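Local coordinates for protein neurotoxin (Clostridium botulinum, PDB 2QN0) that acts as the zinc-dependent light-chain protease of botulinum neurotoxin type C1, which cleaves the neuronal SNARE proteins syntaxin and SNAP-25, at residues D48-N53 with S171-T176; Y108-D113 with P154-T159; E218-P223 with N397-P402. One frame throughout, in Å; residues are numbered along the deposited sequence.

Contact 1: residues D48-N53 with S171-T176; sequences DRFSRN and STFKLT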
loop_
_atom_site.group_PDB
_atom_site.type_symbol
_atom_site.label_atom_id
_atom_site.label_comp_id
_atom_site.label_asym_id
_atom_site.label_seq_id
_atom_site.Cartn_x
_atom_site.Cartn_y
_atom_site.Cartn_z
ATOM N N ASP A 48 3.473 11.784 8.375
ATOM C CA ASP A 48 2.775 12.084 9.628
ATOM C C ASP A 48 1.960 10.887 10.111
ATOM O O ASP A 48 1.647 9.984 9.334
ATOM C CB ASP A 48 1.776 13.233 9.446
ATOM C CG ASP A 48 2.411 14.516 8.967
ATOM O OD1 ASP A 48 3.655 14.632 8.979
ATOM O OD2 ASP A 48 1.638 15.421 8.585
ATOM N N ARG A 49 1.605 10.890 11.393
ATOM C CA ARG A 49 0.761 9.830 11.932
ATOM C C ARG A 49 -0.607 10.120 11.311
ATOM O O ARG A 49 -0.931 11.278 11.031
ATOM C CB ARG A 49 0.694 9.902 13.465
ATOM C CG ARG A 49 2.015 9.576 14.158
ATOM C CD ARG A 49 2.470 8.143 13.864
ATOM N NE ARG A 49 1.640 7.144 14.541
ATOM C CZ ARG A 49 1.750 6.829 15.829
ATOM N NH1 ARG A 49 2.660 7.430 16.585
ATOM N NH2 ARG A 49 0.952 5.909 16.363
ATOM N N PHE A 50 -1.405 9.077 11.100
ATOM C CA PHE A 50 -2.710 9.213 10.455
ATOM C C PHE A 50 -3.816 8.526 11.253
ATOM O O PHE A 50 -3.607 7.460 11.823
ATOM C CB PHE A 50 -2.628 8.589 9.050
ATOM C CG PHE A 50 -3.892 8.708 8.233
ATOM C CD1 PHE A 50 -4.189 9.883 7.547
ATOM C CD2 PHE A 50 -4.763 7.627 8.115
ATOM C CE1 PHE A 50 -5.332 9.980 6.750
ATOM C CE2 PHE A 50 -5.911 7.714 7.320
ATOM C CZ PHE A 50 -6.195 8.893 6.636
ATOM N N SER A 51 -4.994 9.137 11.291
ATOM C CA SER A 51 -6.117 8.539 12.001
ATOM C C SER A 51 -7.444 8.887 11.352
ATOM O O SER A 51 -7.582 9.930 10.709
ATOM C CB SER A 51 -6.140 8.980 13.465
ATOM O OG SER A 51 -7.246 8.396 14.140
ATOM N N ARG A 52 -8.415 7.995 11.517
ATOM C CA ARG A 52 -9.752 8.189 10.976
ATOM C C ARG A 52 -10.761 8.272 12.116
ATOM O O ARG A 52 -11.955 8.461 11.886
ATOM C CB ARG A 52 -10.117 7.030 10.042
ATOM C CG ARG A 52 -9.325 7.016 8.738
ATOM C CD ARG A 52 -9.663 8.244 7.910
ATOM N NE ARG A 52 -11.089 8.285 7.608
ATOM C CZ ARG A 52 -11.873 9.332 7.838
ATOM N NH1 ARG A 52 -11.373 10.439 8.374
ATOM N NH2 ARG A 52 -13.163 9.268 7.541
ATOM N N ASN A 53 -10.274 8.137 13.345
ATOM C CA ASN A 53 -11.143 8.197 14.519
ATOM C C ASN A 53 -11.315 9.619 15.044
ATOM O O ASN A 53 -10.350 10.379 15.133
ATOM C CB ASN A 53 -10.583 7.321 15.644
ATOM C CG ASN A 53 -10.542 5.854 15.278
ATOM O OD1 ASN A 53 -11.554 5.270 14.886
ATOM N ND2 ASN A 53 -9.369 5.245 15.412
ATOM N N SER A 171 -6.277 1.861 2.802
ATOM C CA SER A 171 -7.710 2.110 2.698
ATOM C C SER A 171 -8.077 3.073 1.583
ATOM O O SER A 171 -7.239 3.844 1.111
ATOM C CB SER A 171 -8.235 2.713 4.010
ATOM O OG SER A 171 -7.729 2.039 5.149
ATOM N N THR A 172 -9.335 3.004 1.155
ATOM C CA THR A 172 -9.864 3.946 0.174
ATOM C C THR A 172 -11.020 4.575 0.950
ATOM O O THR A 172 -11.430 4.048 1.989
ATOM C CB THR A 172 -10.374 3.274 -1.121
ATOM O OG1 THR A 172 -11.419 2.345 -0.818
ATOM C CG2 THR A 172 -9.221 2.557 -1.824
ATOM N N PHE A 173 -11.548 5.687 0.462
ATOM C CA PHE A 173 -12.605 6.384 1.182
ATOM C C PHE A 173 -13.722 6.826 0.257
ATOM O O PHE A 173 -13.504 7.029 -0.933
ATOM C CB PHE A 173 -11.985 7.588 1.887
ATOM C CG PHE A 173 -10.755 7.242 2.678
ATOM C CD1 PHE A 173 -10.849 6.881 4.015
ATOM C CD2 PHE A 173 -9.507 7.206 2.060
ATOM C CE1 PHE A 173 -9.719 6.485 4.729
ATOM C CE2 PHE A 173 -8.374 6.809 2.765
ATOM C CZ PHE A 173 -8.482 6.448 4.100
ATOM N N LYS A 174 -14.921 6.981 0.809
ATOM C CA LYS A 174 -16.062 7.382 0.002
ATOM C C LYS A 174 -17.032 8.239 0.801
ATOM O O LYS A 174 -16.990 8.263 2.033
ATOM C CB LYS A 174 -16.804 6.140 -0.493
ATOM C CG LYS A 174 -17.505 5.383 0.633
ATOM C CD LYS A 174 -18.305 4.200 0.118
ATOM C CE LYS A 174 -19.077 3.536 1.245
ATOM N NZ LYS A 174 -20.079 4.461 1.850
ATOM N N LEU A 175 -17.908 8.944 0.090
ATOM C CA LEU A 175 -18.918 9.764 0.743
ATOM C C LEU A 175 -19.994 8.800 1.242
ATOM O O LEU A 175 -20.152 7.704 0.701
ATOM C CB LEU A 175 -19.519 10.768 -0.244
ATOM C CG LEU A 175 -18.552 11.797 -0.837
ATOM C CD1 LEU A 175 -19.312 12.727 -1.773
ATOM C CD2 LEU A 175 -17.890 12.591 0.280
ATOM N N THR A 176 -20.728 9.212 2.268
ATOM C CA THR A 176 -21.768 8.383 2.872
ATOM C C THR A 176 -22.726 7.655 1.926
ATOM O O THR A 176 -22.923 6.446 2.051
ATOM C CB THR A 176 -22.616 9.212 3.862
ATOM O OG1 THR A 176 -21.761 9.787 4.857
ATOM C CG2 THR A 176 -23.648 8.330 4.548
#

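Contact 2: residues Y108-D113 with P154-T159; sequences YRLSTD and PSVIIT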
loop_
_atom_site.group_PDB
_atom_site.type_symbol
_atom_site.label_atom_id
_atom_site.label_comp_id
_atom_site.label_asym_id
_atom_site.label_seq_id
_atom_site.Cartn_x
_atom_site.Cartn_y
_atom_site.Cartn_z
ATOM N N TYR A 108 5.807 1.646 -11.403
ATOM C CA TYR A 108 5.383 2.294 -12.636
ATOM C C TYR A 108 3.860 2.338 -12.727
ATOM O O TYR A 108 3.267 3.387 -12.984
ATOM C CB TYR A 108 5.937 1.543 -13.848
ATOM C CG TYR A 108 5.416 2.072 -15.164
ATOM C CD1 TYR A 108 5.900 3.265 -15.702
ATOM C CD2 TYR A 108 4.396 1.409 -15.846
ATOM C CE1 TYR A 108 5.377 3.785 -16.888
ATOM C CE2 TYR A 108 3.866 1.921 -17.029
ATOM C CZ TYR A 108 4.362 3.108 -17.542
ATOM O OH TYR A 108 3.832 3.622 -18.705
ATOM N N ARG A 109 3.219 1.194 -12.514
ATOM C CA ARG A 109 1.766 1.141 -12.600
ATOM C C ARG A 109 1.079 2.028 -11.571
ATOM O O ARG A 109 0.193 2.811 -11.909
ATOM C CB ARG A 109 1.283 -0.305 -12.466
ATOM C CG ARG A 109 1.820 -1.203 -13.570
ATOM C CD ARG A 109 1.172 -2.572 -13.567
ATOM N NE ARG A 109 1.843 -3.463 -14.509
ATOM C CZ ARG A 109 1.389 -4.657 -14.874
ATOM N NH1 ARG A 109 0.247 -5.116 -14.382
ATOM N NH2 ARG A 109 2.088 -5.397 -15.725
ATOM N N LEU A 110 1.483 1.911 -10.312
ATOM C CA LEU A 110 0.877 2.719 -9.260
ATOM C C LEU A 110 1.102 4.223 -9.428
ATOM O O LEU A 110 0.268 5.027 -9.016
ATOM C CB LEU A 110 1.405 2.287 -7.891
ATOM C CG LEU A 110 0.889 0.944 -7.366
ATOM C CD1 LEU A 110 1.587 0.604 -6.055
ATOM C CD2 LEU A 110 -0.620 1.026 -7.160
ATOM N N SER A 111 2.221 4.600 -10.035
ATOM C CA SER A 111 2.536 6.013 -10.203
ATOM C C SER A 111 2.106 6.592 -11.539
ATOM O O SER A 111 2.204 7.800 -11.740
ATOM C CB SER A 111 4.043 6.240 -10.028
ATOM O OG SER A 111 4.773 5.667 -11.099
ATOM N N THR A 112 1.618 5.741 -12.440
ATOM C CA THR A 112 1.200 6.196 -13.764
ATOM C C THR A 112 -0.292 6.040 -14.049
ATOM O O THR A 112 -0.939 6.988 -14.490
ATOM C CB THR A 112 1.984 5.454 -14.864
ATOM O OG1 THR A 112 3.389 5.636 -14.647
ATOM C CG2 THR A 112 1.616 5.995 -16.237
ATOM N N ASP A 113 -0.843 4.850 -13.822
ATOM C CA ASP A 113 -2.267 4.650 -14.075
ATOM C C ASP A 113 -3.086 5.341 -12.999
ATOM O O ASP A 113 -2.657 5.444 -11.852
ATOM C CB ASP A 113 -2.613 3.159 -14.142
ATOM C CG ASP A 113 -2.150 2.518 -15.440
ATOM O OD1 ASP A 113 -2.120 3.227 -16.467
ATOM O OD2 ASP A 113 -1.830 1.314 -15.445
ATOM N N PRO A 154 -3.499 12.402 -6.256
ATOM C CA PRO A 154 -2.539 11.326 -6.009
ATOM C C PRO A 154 -3.256 10.003 -6.273
ATOM O O PRO A 154 -4.482 9.933 -6.175
ATOM C CB PRO A 154 -2.217 11.471 -4.517
ATOM C CG PRO A 154 -2.592 12.892 -4.189
ATOM C CD PRO A 154 -3.837 13.108 -5.010
ATOM N N SER A 155 -2.508 8.963 -6.622
ATOM C CA SER A 155 -3.118 7.652 -6.813
ATOM C C SER A 155 -2.885 6.893 -5.512
ATOM O O SER A 155 -3.706 6.077 -5.088
ATOM C CB SER A 155 -2.471 6.902 -7.977
ATOM O OG SER A 155 -2.913 7.432 -9.213
ATOM N N VAL A 156 -1.755 7.189 -4.879
ATOM C CA VAL A 156 -1.383 6.563 -3.618
ATOM C C VAL A 156 -0.704 7.576 -2.704
ATOM O O VAL A 156 0.181 8.316 -3.133
ATOM C CB VAL A 156 -0.389 5.396 -3.828
ATOM C CG1 VAL A 156 -0.002 4.795 -2.474
ATOM C CG2 VAL A 156 -0.997 4.331 -4.732
ATOM N N ILE A 157 -1.138 7.621 -1.451
ATOM C CA ILE A 157 -0.509 8.493 -0.467
ATOM C C ILE A 157 -0.018 7.594 0.660
ATOM O O ILE A 157 -0.806 6.880 1.282
ATOM C CB ILE A 157 -1.486 9.515 0.149
ATOM C CG1 ILE A 157 -2.024 10.456 -0.926
ATOM C CG2 ILE A 157 -0.764 10.322 1.238
ATOM C CD1 ILE A 157 -3.017 11.478 -0.391
ATOM N N ILE A 158 1.287 7.601 0.901
ATOM C CA ILE A 158 1.847 6.806 1.983
ATOM C C ILE A 158 1.971 7.724 3.194
ATOM O O ILE A 158 2.498 8.832 3.082
ATOM C CB ILE A 158 3.239 6.267 1.614
ATOM C CG1 ILE A 158 3.108 5.285 0.446
ATOM C CG2 ILE A 158 3.884 5.605 2.832
ATOM C CD1 ILE A 158 4.413 4.844 -0.127
ATOM N N THR A 159 1.463 7.280 4.339
ATOM C CA THR A 159 1.547 8.073 5.563
ATOM C C THR A 159 2.176 7.221 6.648
ATOM O O THR A 159 2.422 6.027 6.454
ATOM C CB THR A 159 0.159 8.498 6.101
ATOM O OG1 THR A 159 -0.491 7.366 6.699
ATOM C CG2 THR A 159 -0.712 9.044 4.986
HETATM O O HOH W 1 -0.906 6.810 -10.748
#

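Contact 3: residues E218-P223 with N397-P402; sequences EFCMDP and NGFNIP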
loop_
_atom_site.group_PDB
_atom_site.type_symbol
_atom_site.label_atom_id
_atom_site.label_comp_id
_atom_site.label_asym_id
_atom_site.label_seq_id
_atom_site.Cartn_x
_atom_site.Cartn_y
_atom_site.Cartn_z
ATOM N N GLU A 218 14.450 -17.493 14.577
ATOM C CA GLU A 218 13.410 -16.506 14.331
ATOM C C GLU A 218 14.036 -15.575 13.296
ATOM O O GLU A 218 15.229 -15.280 13.367
ATOM C CB GLU A 218 13.088 -15.727 15.603
ATOM C CG GLU A 218 12.199 -16.477 16.575
ATOM C CD GLU A 218 11.950 -15.694 17.847
ATOM O OE1 GLU A 218 11.875 -14.451 17.774
ATOM O OE2 GLU A 218 11.816 -16.323 18.918
ATOM N N PHE A 219 13.238 -15.137 12.328
ATOM C CA PHE A 219 13.702 -14.241 11.271
ATOM C C PHE A 219 12.795 -13.022 11.272
ATOM O O PHE A 219 11.686 -13.070 11.804
ATOM C CB PHE A 219 13.588 -14.923 9.901
ATOM C CG PHE A 219 14.633 -15.976 9.643
ATOM C CD1 PHE A 219 15.867 -15.630 9.102
ATOM C CD2 PHE A 219 14.366 -17.318 9.907
ATOM C CE1 PHE A 219 16.821 -16.608 8.819
ATOM C CE2 PHE A 219 15.312 -18.302 9.630
ATOM C CZ PHE A 219 16.543 -17.947 9.083
ATOM N N CYS A 220 13.261 -11.929 10.680
ATOM C CA CYS A 220 12.444 -10.728 10.595
ATOM C C CYS A 220 11.958 -10.605 9.154
ATOM O O CYS A 220 12.514 -11.227 8.249
ATOM C CB CYS A 220 13.273 -9.488 10.947
ATOM S SG CYS A 220 14.584 -9.121 9.741
ATOM N N MET A 221 10.896 -9.835 8.942
ATOM C CA MET A 221 10.420 -9.608 7.586
ATOM C C MET A 221 11.268 -8.463 7.040
ATOM O O MET A 221 11.609 -7.538 7.777
ATOM C CB MET A 221 8.951 -9.171 7.573
ATOM C CG MET A 221 7.946 -10.308 7.508
ATOM S SD MET A 221 6.294 -9.652 7.211
ATOM C CE MET A 221 6.399 -9.278 5.471
ATOM N N ASP A 222 11.626 -8.532 5.764
ATOM C CA ASP A 222 12.394 -7.454 5.160
ATOM C C ASP A 222 11.398 -6.307 4.981
ATOM O O ASP A 222 10.289 -6.508 4.473
ATOM C CB ASP A 222 12.940 -7.881 3.795
ATOM C CG ASP A 222 13.842 -6.824 3.168
ATOM O OD1 ASP A 222 13.480 -5.632 3.213
ATOM O OD2 ASP A 222 14.908 -7.186 2.627
ATOM N N PRO A 223 11.767 -5.094 5.416
ATOM C CA PRO A 223 10.887 -3.933 5.291
ATOM C C PRO A 223 10.273 -3.732 3.905
ATOM O O PRO A 223 9.147 -3.239 3.801
ATOM C CB PRO A 223 11.793 -2.772 5.690
ATOM C CG PRO A 223 12.647 -3.388 6.740
ATOM C CD PRO A 223 13.000 -4.736 6.143
ATOM N N ASN A 397 21.085 -5.793 -1.233
ATOM C CA ASN A 397 20.840 -7.007 -0.455
ATOM C C ASN A 397 20.057 -6.875 0.843
ATOM O O ASN A 397 19.946 -7.848 1.588
ATOM C CB ASN A 397 22.171 -7.692 -0.136
ATOM C CG ASN A 397 22.945 -8.069 -1.378
ATOM O OD1 ASN A 397 23.962 -7.456 -1.701
ATOM N ND2 ASN A 397 22.460 -9.080 -2.090
ATOM N N GLY A 398 19.508 -5.699 1.118
ATOM C CA GLY A 398 18.774 -5.532 2.359
ATOM C C GLY A 398 19.691 -5.810 3.540
ATOM O O GLY A 398 20.769 -5.222 3.638
ATOM N N PHE A 399 19.279 -6.713 4.428
ATOM C CA PHE A 399 20.074 -7.063 5.609
ATOM C C PHE A 399 21.160 -8.104 5.332
ATOM O O PHE A 399 22.154 -8.177 6.055
ATOM C CB PHE A 399 19.179 -7.636 6.717
ATOM C CG PHE A 399 18.228 -6.646 7.327
ATOM C CD1 PHE A 399 18.696 -5.590 8.104
ATOM C CD2 PHE A 399 16.852 -6.797 7.159
ATOM C CE1 PHE A 399 17.809 -4.697 8.710
ATOM C CE2 PHE A 399 15.956 -5.912 7.760
ATOM C CZ PHE A 399 16.434 -4.860 8.539
ATOM N N ASN A 400 20.962 -8.917 4.298
ATOM C CA ASN A 400 21.898 -9.995 3.969
ATOM C C ASN A 400 23.111 -9.530 3.169
ATOM O O ASN A 400 23.354 -9.980 2.048
ATOM C CB ASN A 400 21.137 -11.094 3.230
ATOM C CG ASN A 400 19.889 -11.523 3.982
ATOM O OD1 ASN A 400 19.939 -11.753 5.189
ATOM N ND2 ASN A 400 18.764 -11.625 3.278
ATOM N N ILE A 401 23.882 -8.646 3.791
ATOM C CA ILE A 401 25.065 -8.042 3.186
ATOM C C ILE A 401 26.316 -8.920 3.242
ATOM O O ILE A 401 26.731 -9.359 4.312
ATOM C CB ILE A 401 25.368 -6.695 3.873
ATOM C CG1 ILE A 401 24.124 -5.799 3.810
ATOM C CG2 ILE A 401 26.551 -6.012 3.199
ATOM C CD1 ILE A 401 24.181 -4.589 4.726
ATOM N N PRO A 402 26.936 -9.175 2.077
ATOM C CA PRO A 402 28.146 -9.997 1.962
ATOM C C PRO A 402 29.319 -9.441 2.773
ATOM O O PRO A 402 30.047 -10.192 3.424
ATOM C CB PRO A 402 28.431 -9.982 0.461
ATOM C CG PRO A 402 27.065 -9.840 -0.137
ATOM C CD PRO A 402 26.448 -8.786 0.742
HETATM O O HOH W 2 17.020 -8.505 3.947
#

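Contact 1: residues D48-N53 with S171-T176
Phe173 meets both Phe50 and Arg52. The rings of Phe50 and Phe173 approach obliquely from opposite directions, Phe50 CZ lying 4.2 Å from Phe173 CZ. Phe50 holds CG anti to its own nitrogen (chi1 -177°), which carries the ring out of the loop toward Phe173. Arg52 lays CD and the guanidinium nitrogen NE against the same ring: CD lies 3.6 Å from Phe173 CE1 and NE 3.7 Å from that ring atom. Bends at both chi2 and chi3 bring CD and NE to the CE1 corner as the two side chains pass in opposite directions, and the guanidinium plane stands 83° from the ring plane, which rules out a parallel stack.

The two segments leave different strands of the mixed sheet at the core of the clostridial neurotoxin protease fold. Segment 48-53 follows strand 43-46, whereas segment 171-176 starts at the last residue of strand 169-171, an outermost strand of the sheet. Strands 156-159 and 190-193 lie between strands 43-46 and 169-171 in the sheet, and both phenylalanines also pack on Ile191 of strand 190-193.

Polar bonds act within or beyond the segments. In the 48-53 loop, Ser51 OG accepts from Asn53 N at 3.1 Å, an ST turn, while Glu163 OE2 binds both Ser51 OG and Asn53 ND2. Arg52 NH1 reaches the carbonyl oxygen of Leu26, a bond that anchors the far end of its bent chain. On the other segment, the Lys174 amine bonds weakly to Leu175 O and is also hydrogen-bonded to the carbonyl oxygen of Asn178.

Contact 2: residues Y108-D113 with P154-T159
The oxygen of water 1 is gripped by three groups that bridge the two segments: Leu110 O at 2.7 Å, Ser155 OG at 2.6 Å and Asp113 O at 2.5 Å, the last so short that its exact value is doubtful. It donates toward the carbonyls, but with further acceptors nearby it has fewer protons than acceptors, so not all these bonds can be full at once. Ser155 comes up beside the helix end, its CB 3.5 Å from Leu110 O, and with OG anti to the serine carbonyl carbon (chi1 -75°) the hydroxyl reaches the water.

Apolar packing continues alongside, where Leu110 CD2 lies 4.1 Å from Val156 CG2. Leu110 also packs on Leu231, Met235 and Leu238 of helix 223-238, which carries the zinc ligands His229 and His233; its side chain is about 13 Å from the metal. Strand 156-159 of the mixed sheet and the end of helix 101-112 are thus joined within the core.

In the last helical turn, Thr112 OG1 donates to Tyr108 O at 2.8 Å, and just beyond it Asp113 OD2 bonds to Tyr239 OH. The water thus serves carbonyls at the helix terminus, and the serine just before the strand adds a polar link beside the Leu110-Val156 hydrocarbon contact.

Contact 3: residues E218-P223 with N397-P402
A type II' turn from Asn397 to Asn400 brings Gly398 opposite Asp222, with CA atoms 7.2 Å apart, and an inverse gamma turn centred on Asn400 follows. Gly398 takes the second position of the turn with phi 60°, and Asp222 OD2 comes within 4.2 Å of its CA.

Phe399, next along, supplies the apolar contact. Pro223 CD approaches ring atom CE2 at 3.6 Å, proline and phenylalanine meeting from opposite directions. Cys220 adds a sulfur-aromatic contact: SG sits between its own backbone nitrogen and carbonyl carbon (chi1 67°) and lies 4.7 Å from the Phe399 ring centroid, 41° off the normal, hence obliquely placed. Tyr393 meets the same ring edge-to-face.

Water 2 spans the polar side, donating to Asp222 OD2 at 2.8 Å and accepting from Phe399 N at 2.9 Å. The carboxylate is held at both oxygens: OD2 also forms a salt bridge with Arg96, while OD1 binds Tyr393 OH and the backbone nitrogen of Ile224. Asp222 occupies the N-cap position of helix 223-238, and this last bond caps it; this is the HExxH helix that supplies His229 and His233 to the zinc site of this metalloprotease family.

Contacts 1 and 2 lie around the same mixed sheet, contact 1 in loops leading from two of its strands and contact 2 with one partner on strand 156-159. They touch directly, Phe50 CB lying 3.4 Å from Thr159 OG1. Contact 1 is only partly buried and relies on ring and arginine packing. Contact 2 is buried and joins a helix end to the start of a strand through a water at the preceding serine and through hydrocarbon packing. Contact 3, also buried, lies across the chain's centre from contact 1 and likewise pairs apolar packing with a bridging water. Contacts 2 and 3 both bear on helix 223-238, one against its side and the other at its N-terminus.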